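Long-range contact in phenylalanine--tRNA ligase beta subunit (Pyrococcus horikoshii, PDB 2CXI), which forms, with the alpha subunit, the tetrameric enzyme that attaches L-phenylalanine to tRNA(Phe) at the expense of ATP, this chain being an N-terminal fragment of its beta subunit: residues P2-L14 / D115-K128. Numbering follows the deposited sequence.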
ATOM      1  N   PRO A   2       3.566 -36.354  29.010  1.00 28.87           N
ATOM      2  CA  PRO A   2       2.793 -35.468  29.904  1.00 27.63           C
ATOM      3  C   PRO A   2       1.321 -35.853  29.975  1.00 26.68           C
ATOM      4  O   PRO A   2       0.835 -36.566  29.095  1.00 26.58           O
ATOM      5  CB  PRO A   2       2.961 -34.075  29.292  1.00 28.59           C
ATOM      6  CG  PRO A   2       3.433 -34.301  27.908  1.00 29.21           C
ATOM      7  CD  PRO A   2       4.125 -35.629  27.855  1.00 28.68           C
ATOM      8  N   LYS A   3       0.632 -35.390  31.028  1.00 25.37           N
ATOM      9  CA  LYS A   3      -0.779 -35.666  31.221  1.00 25.56           C
ATOM     10  C   LYS A   3      -1.663 -34.516  30.729  1.00 24.80           C
ATOM     11  O   LYS A   3      -1.259 -33.340  30.781  1.00 24.85           O
ATOM     12  CB  LYS A   3      -1.068 -35.937  32.705  1.00 25.63           C
ATOM     13  CG  LYS A   3      -0.434 -37.256  33.211  1.00 25.97           C
ATOM     14  CD  LYS A   3      -0.760 -37.520  34.686  1.00 28.07           C
ATOM     15  CE  LYS A   3       0.104 -38.652  35.209  1.00 31.97           C
ATOM     16  NZ  LYS A   3      -0.199 -38.953  36.656  1.00 35.90           N
ATOM     17  N   PHE A   4      -2.867 -34.845  30.260  1.00 22.77           N
ATOM     18  CA  PHE A   4      -3.780 -33.799  29.797  1.00 22.39           C
ATOM     19  C   PHE A   4      -5.189 -34.323  29.818  1.00 21.82           C
ATOM     20  O   PHE A   4      -5.407 -35.505  29.656  1.00 22.38           O
ATOM     21  CB  PHE A   4      -3.420 -33.309  28.381  1.00 21.84           C
ATOM     22  CG  PHE A   4      -3.355 -34.415  27.341  1.00 20.54           C
ATOM     23  CD1 PHE A   4      -2.260 -35.264  27.280  1.00 22.29           C
ATOM     24  CD2 PHE A   4      -4.376 -34.583  26.426  1.00 20.54           C
ATOM     25  CE1 PHE A   4      -2.191 -36.292  26.318  1.00 19.70           C
ATOM     26  CE2 PHE A   4      -4.309 -35.567  25.448  1.00 18.63           C
ATOM     27  CZ  PHE A   4      -3.222 -36.416  25.400  1.00 20.78           C
ATOM     28  N   ASP A   5      -6.133 -33.413  30.003  1.00 21.72           N
ATOM     29  CA  ASP A   5      -7.523 -33.751  30.062  1.00 22.12           C
ATOM     30  C   ASP A   5      -8.198 -33.605  28.707  1.00 21.60           C
ATOM     31  O   ASP A   5      -7.842 -32.734  27.905  1.00 22.04           O
ATOM     32  CB  ASP A   5      -8.223 -32.829  31.036  1.00 21.62           C
ATOM     33  CG  ASP A   5      -7.714 -32.971  32.451  1.00 25.48           C
ATOM     34  OD1 ASP A   5      -7.088 -34.003  32.822  1.00 23.55           O
ATOM     35  OD2 ASP A   5      -7.969 -32.096  33.278  1.00 26.63           O
ATOM     36  N   VAL A   6      -9.169 -34.479  28.462  1.00 20.50           N
ATOM     37  CA  VAL A   6      -9.946 -34.469  27.245  1.00 19.17           C
ATOM     38  C   VAL A   6     -11.401 -34.862  27.522  1.00 20.09           C
ATOM     39  O   VAL A   6     -11.723 -35.582  28.508  1.00 18.12           O
ATOM     40  CB  VAL A   6      -9.377 -35.414  26.155  1.00 19.12           C
ATOM     41  CG1 VAL A   6      -7.969 -34.960  25.653  1.00 17.90           C
ATOM     42  CG2 VAL A   6      -9.306 -36.859  26.644  1.00 18.22           C
ATOM     43  N   SER A   7     -12.273 -34.411  26.624  1.00 17.57           N
ATOM     44  CA  SER A   7     -13.654 -34.802  26.696  1.00 18.50           C
ATOM     45  C   SER A   7     -13.948 -36.014  25.841  1.00 17.57           C
ATOM     46  O   SER A   7     -13.533 -36.076  24.682  1.00 17.15           O
ATOM     47  CB  SER A   7     -14.562 -33.584  26.385  1.00 17.74           C
ATOM     48  OG  SER A   7     -15.739 -33.973  25.751  1.00 19.35           O
ATOM     49  N   LYS A   8     -14.629 -37.017  26.427  1.00 17.72           N
ATOM     50  CA  LYS A   8     -14.976 -38.231  25.676  1.00 17.62           C
ATOM     51  C   LYS A   8     -15.764 -37.903  24.412  1.00 18.07           C
ATOM     52  O   LYS A   8     -15.515 -38.501  23.358  1.00 17.26           O
ATOM     53  CB  LYS A   8     -15.777 -39.231  26.526  1.00 18.44           C
ATOM     54  CG  LYS A   8     -16.210 -40.526  25.774  1.00 17.16           C
ATOM     55  CD  LYS A   8     -16.965 -41.454  26.803  1.00 17.40           C
ATOM     56  CE  LYS A   8     -17.395 -42.804  26.187  1.00 18.16           C
ATOM     57  NZ  LYS A   8     -18.518 -42.684  25.165  1.00 20.22           N
ATOM     58  N   SER A   9     -16.731 -36.992  24.516  1.00 18.47           N
ATOM     59  CA  SER A   9     -17.562 -36.664  23.332  1.00 19.81           C
ATOM     60  C   SER A   9     -16.728 -35.863  22.291  1.00 18.71           C
ATOM     61  O   SER A   9     -16.970 -35.976  21.077  1.00 19.05           O
ATOM     62  CB  SER A   9     -18.858 -35.918  23.736  1.00 19.15           C
ATOM     63  OG  SER A   9     -18.547 -34.614  24.218  1.00 23.05           O
ATOM     64  N   ASP A  10     -15.750 -35.092  22.758  1.00 17.50           N
ATOM     65  CA  ASP A  10     -14.854 -34.368  21.815  1.00 17.15           C
ATOM     66  C   ASP A  10     -14.059 -35.394  21.006  1.00 17.25           C
ATOM     67  O   ASP A  10     -14.013 -35.317  19.789  1.00 17.48           O
ATOM     68  CB  ASP A  10     -13.948 -33.395  22.558  1.00 17.22           C
ATOM     69  CG  ASP A  10     -13.116 -32.516  21.634  1.00 17.84           C
ATOM     70  OD1 ASP A  10     -13.645 -32.065  20.606  1.00 19.17           O
ATOM     71  OD2 ASP A  10     -11.930 -32.182  21.897  1.00 17.23           O
ATOM     72  N   LEU A  11     -13.447 -36.390  21.674  1.00 16.76           N
ATOM     73  CA  LEU A  11     -12.721 -37.453  20.971  1.00 17.29           C
ATOM     74  C   LEU A  11     -13.585 -38.188  19.952  1.00 16.86           C
ATOM     75  O   LEU A  11     -13.169 -38.412  18.787  1.00 17.09           O
ATOM     76  CB  LEU A  11     -12.238 -38.475  22.008  1.00 17.94           C
ATOM     77  CG  LEU A  11     -10.871 -38.477  22.704  1.00 19.74           C
ATOM     78  CD1 LEU A  11      -9.678 -37.673  22.181  1.00 18.46           C
ATOM     79  CD2 LEU A  11     -10.922 -38.664  24.224  1.00 18.86           C
ATOM     80  N   GLU A  12     -14.794 -38.560  20.371  1.00 16.14           N
ATOM     81  CA  GLU A  12     -15.714 -39.303  19.526  1.00 16.48           C
ATOM     82  C   GLU A  12     -16.220 -38.508  18.296  1.00 16.30           C
ATOM     83  O   GLU A  12     -16.341 -39.095  17.218  1.00 17.15           O
ATOM     84  CB  GLU A  12     -16.869 -39.892  20.369  1.00 16.20           C
ATOM     85  CG  GLU A  12     -16.278 -40.940  21.331  1.00 17.10           C
ATOM     86  CD  GLU A  12     -17.243 -41.548  22.331  1.00 18.64           C
ATOM     87  OE1 GLU A  12     -18.308 -40.944  22.632  1.00 20.35           O
ATOM     88  OE2 GLU A  12     -16.914 -42.675  22.819  1.00 20.14           O
ATOM     89  N   ARG A  13     -16.497 -37.217  18.446  1.00 16.36           N
ATOM     90  CA  ARG A  13     -16.831 -36.389  17.255  1.00 17.04           C
ATOM     91  C   ARG A  13     -15.648 -36.322  16.301  1.00 16.34           C
ATOM     92  O   ARG A  13     -15.842 -36.397  15.089  1.00 18.03           O
ATOM     93  CB  ARG A  13     -17.387 -35.001  17.621  1.00 16.73           C
ATOM     94  CG  ARG A  13     -16.452 -34.039  18.350  1.00 21.10           C
ATOM     95  CD  ARG A  13     -16.864 -32.559  18.272  1.00 19.17           C
ATOM     96  NE  ARG A  13     -16.062 -31.720  19.147  1.00 21.83           N
ATOM     97  CZ  ARG A  13     -16.419 -30.490  19.519  1.00 24.17           C
ATOM     98  NH1 ARG A  13     -17.563 -29.953  19.081  1.00 24.83           N
ATOM     99  NH2 ARG A  13     -15.638 -29.788  20.326  1.00 27.56           N
ATOM    100  N   LEU A  14     -14.424 -36.263  16.837  1.00 15.19           N
ATOM    101  CA  LEU A  14     -13.222 -36.231  16.015  1.00 16.00           C
ATOM    102  C   LEU A  14     -12.947 -37.564  15.281  1.00 15.92           C
ATOM    103  O   LEU A  14     -12.640 -37.600  14.078  1.00 14.46           O
ATOM    104  CB  LEU A  14     -12.012 -35.774  16.864  1.00 15.91           C
ATOM    105  CG  LEU A  14     -12.001 -34.318  17.351  1.00 18.07           C
ATOM    106  CD1 LEU A  14     -10.932 -34.172  18.445  1.00 17.79           C
ATOM    107  CD2 LEU A  14     -11.742 -33.357  16.153  1.00 22.45           C
ATOM    108  N   ASP A 115     -15.902 -24.206  20.298  1.00 24.95           N
ATOM    109  CA  ASP A 115     -16.801 -24.371  21.449  1.00 25.04           C
ATOM    110  C   ASP A 115     -15.958 -24.605  22.664  1.00 25.79           C
ATOM    111  O   ASP A 115     -14.707 -24.522  22.591  1.00 24.41           O
ATOM    112  CB  ASP A 115     -17.816 -25.509  21.234  1.00 25.69           C
ATOM    113  CG  ASP A 115     -17.171 -26.828  20.727  1.00 26.76           C
ATOM    114  OD1 ASP A 115     -16.138 -27.282  21.273  1.00 25.12           O
ATOM    115  OD2 ASP A 115     -17.667 -27.498  19.796  1.00 28.31           O
ATOM    116  N   GLU A 116     -16.603 -24.888  23.800  1.00 25.13           N
ATOM    117  CA  GLU A 116     -15.860 -25.048  25.046  1.00 27.74           C
ATOM    118  C   GLU A 116     -14.766 -26.114  24.917  1.00 24.60           C
ATOM    119  O   GLU A 116     -13.659 -25.901  25.371  1.00 23.75           O
ATOM    120  CB  GLU A 116     -16.779 -25.409  26.233  1.00 27.59           C
ATOM    121  CG  GLU A 116     -17.515 -24.204  26.845  1.00 34.19           C
ATOM    122  CD  GLU A 116     -18.535 -24.603  27.917  1.00 35.84           C
ATOM    123  OE1 GLU A 116     -18.384 -25.722  28.515  1.00 45.31           O
ATOM    124  OE2 GLU A 116     -19.491 -23.800  28.167  1.00 44.44           O
ATOM    125  N   ASP A 117     -15.108 -27.269  24.351  1.00 23.40           N
ATOM    126  CA  ASP A 117     -14.139 -28.370  24.214  1.00 22.33           C
ATOM    127  C   ASP A 117     -12.957 -28.019  23.292  1.00 20.91           C
ATOM    128  O   ASP A 117     -11.802 -28.242  23.655  1.00 19.72           O
ATOM    129  CB  ASP A 117     -14.819 -29.614  23.707  1.00 21.71           C
ATOM    130  CG  ASP A 117     -15.537 -30.407  24.834  1.00 24.49           C
ATOM    131  OD1 ASP A 117     -15.490 -30.003  26.018  1.00 23.82           O
ATOM    132  OD2 ASP A 117     -16.161 -31.459  24.597  1.00 28.49           O
ATOM    133  N   SER A 118     -13.249 -27.533  22.093  1.00 20.90           N
ATOM    134  CA  SER A 118     -12.155 -27.188  21.148  1.00 21.45           C
ATOM    135  C   SER A 118     -11.297 -26.033  21.641  1.00 22.20           C
ATOM    136  O   SER A 118     -10.063 -26.064  21.524  1.00 21.17           O
ATOM    137  CB  SER A 118     -12.652 -26.960  19.728  1.00 21.16           C
ATOM    138  OG  SER A 118     -13.664 -25.989  19.644  1.00 23.09           O
ATOM    139  N   LEU A 119     -11.918 -25.019  22.238  1.00 21.76           N
ATOM    140  CA  LEU A 119     -11.126 -23.905  22.784  1.00 23.02           C
ATOM    141  C   LEU A 119     -10.230 -24.332  23.953  1.00 22.91           C
ATOM    142  O   LEU A 119      -9.069 -23.907  24.088  1.00 21.78           O
ATOM    143  CB  LEU A 119     -12.069 -22.773  23.234  1.00 23.42           C
ATOM    144  CG  LEU A 119     -11.441 -21.459  23.672  1.00 26.51           C
ATOM    145  CD1 LEU A 119     -10.465 -20.946  22.548  1.00 25.03           C
ATOM    146  CD2 LEU A 119     -12.635 -20.471  23.992  1.00 24.69           C
ATOM    147  N   SER A 120     -10.761 -25.189  24.815  1.00 21.84           N
ATOM    148  CA  SER A 120      -9.983 -25.621  25.928  1.00 21.82           C
ATOM    149  C   SER A 120      -8.824 -26.566  25.476  1.00 20.74           C
ATOM    150  O   SER A 120      -7.725 -26.473  26.011  1.00 20.72           O
ATOM    151  CB  SER A 120     -10.886 -26.186  27.051  1.00 23.17           C
ATOM    152  OG  SER A 120     -10.715 -27.562  27.200  1.00 28.03           O
ATOM    153  N   GLN A 121      -9.053 -27.435  24.492  1.00 20.13           N
ATOM    154  CA  GLN A 121      -7.978 -28.258  23.939  1.00 20.00           C
ATOM    155  C   GLN A 121      -6.817 -27.409  23.322  1.00 21.08           C
ATOM    156  O   GLN A 121      -5.608 -27.689  23.516  1.00 19.64           O
ATOM    157  CB  GLN A 121      -8.538 -29.215  22.887  1.00 18.53           C
ATOM    158  CG  GLN A 121      -9.278 -30.420  23.466  1.00 21.08           C
ATOM    159  CD  GLN A 121      -8.394 -31.177  24.458  1.00 19.19           C
ATOM    160  OE1 GLN A 121      -7.327 -31.681  24.086  1.00 19.08           O
ATOM    161  NE2 GLN A 121      -8.780 -31.162  25.728  1.00 20.31           N
HETATM  162  N   MSE A 122      -7.198 -26.406  22.546  1.00 22.53           N
HETATM  163  CA  MSE A 122      -6.221 -25.522  21.900  1.00 26.86           C
HETATM  164  C   MSE A 122      -5.376 -24.826  22.967  1.00 24.00           C
HETATM  165  O   MSE A 122      -4.152 -24.814  22.868  1.00 23.30           O
HETATM  166  CB  MSE A 122      -6.962 -24.533  20.997  1.00 26.11           C
HETATM  167  CG  MSE A 122      -6.108 -23.616  20.119  1.00 30.07           C
HETATM  168 SE   MSE A 122      -7.291 -22.241  19.194  1.00 41.65          SE
HETATM  169  CE  MSE A 122      -8.913 -23.271  19.410  1.00 13.12           C
ATOM    170  N   ILE A 123      -6.012 -24.290  24.014  1.00 23.06           N
ATOM    171  CA  ILE A 123      -5.304 -23.688  25.157  1.00 23.19           C
ATOM    172  C   ILE A 123      -4.409 -24.658  25.959  1.00 22.34           C
ATOM    173  O   ILE A 123      -3.273 -24.324  26.314  1.00 20.78           O
ATOM    174  CB  ILE A 123      -6.310 -22.948  26.116  1.00 23.41           C
ATOM    175  CG1 ILE A 123      -6.987 -21.773  25.379  1.00 24.64           C
ATOM    176  CG2 ILE A 123      -5.617 -22.504  27.413  1.00 23.27           C
ATOM    177  CD1 ILE A 123      -8.001 -20.926  26.237  1.00 25.67           C
ATOM    178  N   GLN A 124      -4.927 -25.843  26.267  1.00 21.53           N
ATOM    179  CA  GLN A 124      -4.135 -26.838  26.993  1.00 21.40           C
ATOM    180  C   GLN A 124      -2.910 -27.269  26.141  1.00 20.29           C
ATOM    181  O   GLN A 124      -1.806 -27.423  26.669  1.00 20.28           O
ATOM    182  CB  GLN A 124      -4.993 -28.049  27.273  1.00 20.08           C
ATOM    183  CG  GLN A 124      -4.287 -29.129  28.023  1.00 22.50           C
ATOM    184  CD  GLN A 124      -5.230 -30.251  28.424  1.00 23.32           C
ATOM    185  OE1 GLN A 124      -5.339 -30.582  29.605  1.00 25.83           O
ATOM    186  NE2 GLN A 124      -5.864 -30.873  27.436  1.00 19.81           N
ATOM    187  N   LEU A 125      -3.125 -27.434  24.840  1.00 20.02           N
ATOM    188  CA  LEU A 125      -2.039 -27.822  23.921  1.00 20.17           C
ATOM    189  C   LEU A 125      -0.939 -26.747  23.864  1.00 20.22           C
ATOM    190  O   LEU A 125       0.274 -27.024  23.951  1.00 19.24           O
ATOM    191  CB  LEU A 125      -2.574 -28.192  22.534  1.00 20.11           C
ATOM    192  CG  LEU A 125      -1.517 -28.668  21.511  1.00 19.56           C
ATOM    193  CD1 LEU A 125      -0.788 -29.913  22.001  1.00 19.76           C
ATOM    194  CD2 LEU A 125      -2.199 -28.919  20.166  1.00 21.00           C
ATOM    195  N   GLN A 126      -1.377 -25.508  23.808  1.00 19.91           N
ATOM    196  CA  GLN A 126      -0.478 -24.371  23.882  1.00 20.97           C
ATOM    197  C   GLN A 126       0.380 -24.445  25.164  1.00 20.71           C
ATOM    198  O   GLN A 126       1.611 -24.327  25.118  1.00 18.96           O
ATOM    199  CB  GLN A 126      -1.356 -23.113  23.734  1.00 21.39           C
ATOM    200  CG  GLN A 126      -0.836 -21.840  24.162  1.00 25.30           C
ATOM    201  CD  GLN A 126      -1.849 -20.727  23.854  1.00 27.75           C
ATOM    202  OE1 GLN A 126      -1.454 -19.610  23.638  1.00 27.53           O
ATOM    203  NE2 GLN A 126      -3.146 -21.056  23.817  1.00 26.33           N
ATOM    204  N   GLU A 127      -0.251 -24.716  26.307  1.00 21.65           N
ATOM    205  CA  GLU A 127       0.480 -24.830  27.553  1.00 22.92           C
ATOM    206  C   GLU A 127       1.352 -26.079  27.602  1.00 21.63           C
ATOM    207  O   GLU A 127       2.478 -26.012  28.068  1.00 22.68           O
ATOM    208  CB  GLU A 127      -0.477 -24.827  28.755  1.00 22.91           C
ATOM    209  CG  GLU A 127      -1.323 -23.559  28.877  1.00 25.70           C
ATOM    210  CD  GLU A 127      -2.502 -23.659  29.868  1.00 27.60           C
ATOM    211  OE1 GLU A 127      -2.760 -24.745  30.473  1.00 33.34           O
ATOM    212  OE2 GLU A 127      -3.187 -22.630  30.045  1.00 31.97           O
ATOM    213  N   LYS A 128       0.823 -27.228  27.198  1.00 21.67           N
ATOM    214  CA  LYS A 128       1.618 -28.488  27.280  1.00 20.30           C
ATOM    215  C   LYS A 128       2.833 -28.435  26.368  1.00 19.17           C
ATOM    216  O   LYS A 128       3.930 -28.843  26.754  1.00 18.16           O
ATOM    217  CB  LYS A 128       0.770 -29.702  26.911  1.00 20.86           C
ATOM    218  CG  LYS A 128      -0.448 -29.898  27.812  1.00 22.75           C
ATOM    219  CD  LYS A 128      -0.070 -30.299  29.255  1.00 22.75           C
ATOM    220  CE  LYS A 128      -1.280 -30.123  30.163  1.00 27.28           C
ATOM    221  NZ  LYS A 128      -1.019 -30.671  31.557  1.00 26.92           N
TER
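Strand 3-7, an outer strand of the N-terminal three-stranded antiparallel sheet, runs nearly antiparallel to helix 116-133, which belongs to the B3/4 domain. Polar side chains of that helix bind the backbone edge of the strand that faces away from strand 44-51. Gln124 makes a two-point amide contact with Asp5. Gln124 OE1 accepts from Asp5 N at 3.0 Å, and Gln124 NE2 gives a hydrogen bond to Asp5 O at 2.8 Å, in the carbonyl plane and on a lone pair. CG of Gln124 lies anti to the backbone N (chi1 -179°), and the chain reaches straight out to the strand. Gln121 instead bends at chi2 and brings NE2 to the same Asp5 O, also at 2.8 Å, while its OE1 accepts from Ala62 N. Two amides thus grip one carbonyl oxygen. Lys128 NZ bonds to Lys3 O at 2.8 Å. The Gln124 amide stands at 90° to the Phe4 ring, with NE2 at the ring edge.

At the helix start, Asp115 and Ser118 form a capping box. Arg13, from helix 8-15, meets the Asp115 carboxylate end-on and nearly coplanar, NH1 to OD2 at 2.6 Å and NH2 to OD1 at 2.7 Å. NE and NH2 also hold Asp10 OD1 side-on, and Asp10 OD2 pairs with Arg257. An alanine in place of Asp115 would probably leave the NH1 end of Arg13 without its carboxylate and Ser118 N without its cap. Asp117 OD1 pairs with Lys44. Ser7, itself the N-cap of helix 8-15, donates from OG to Asp117 OD2 at 2.8 Å, approaching from above the carboxylate plane.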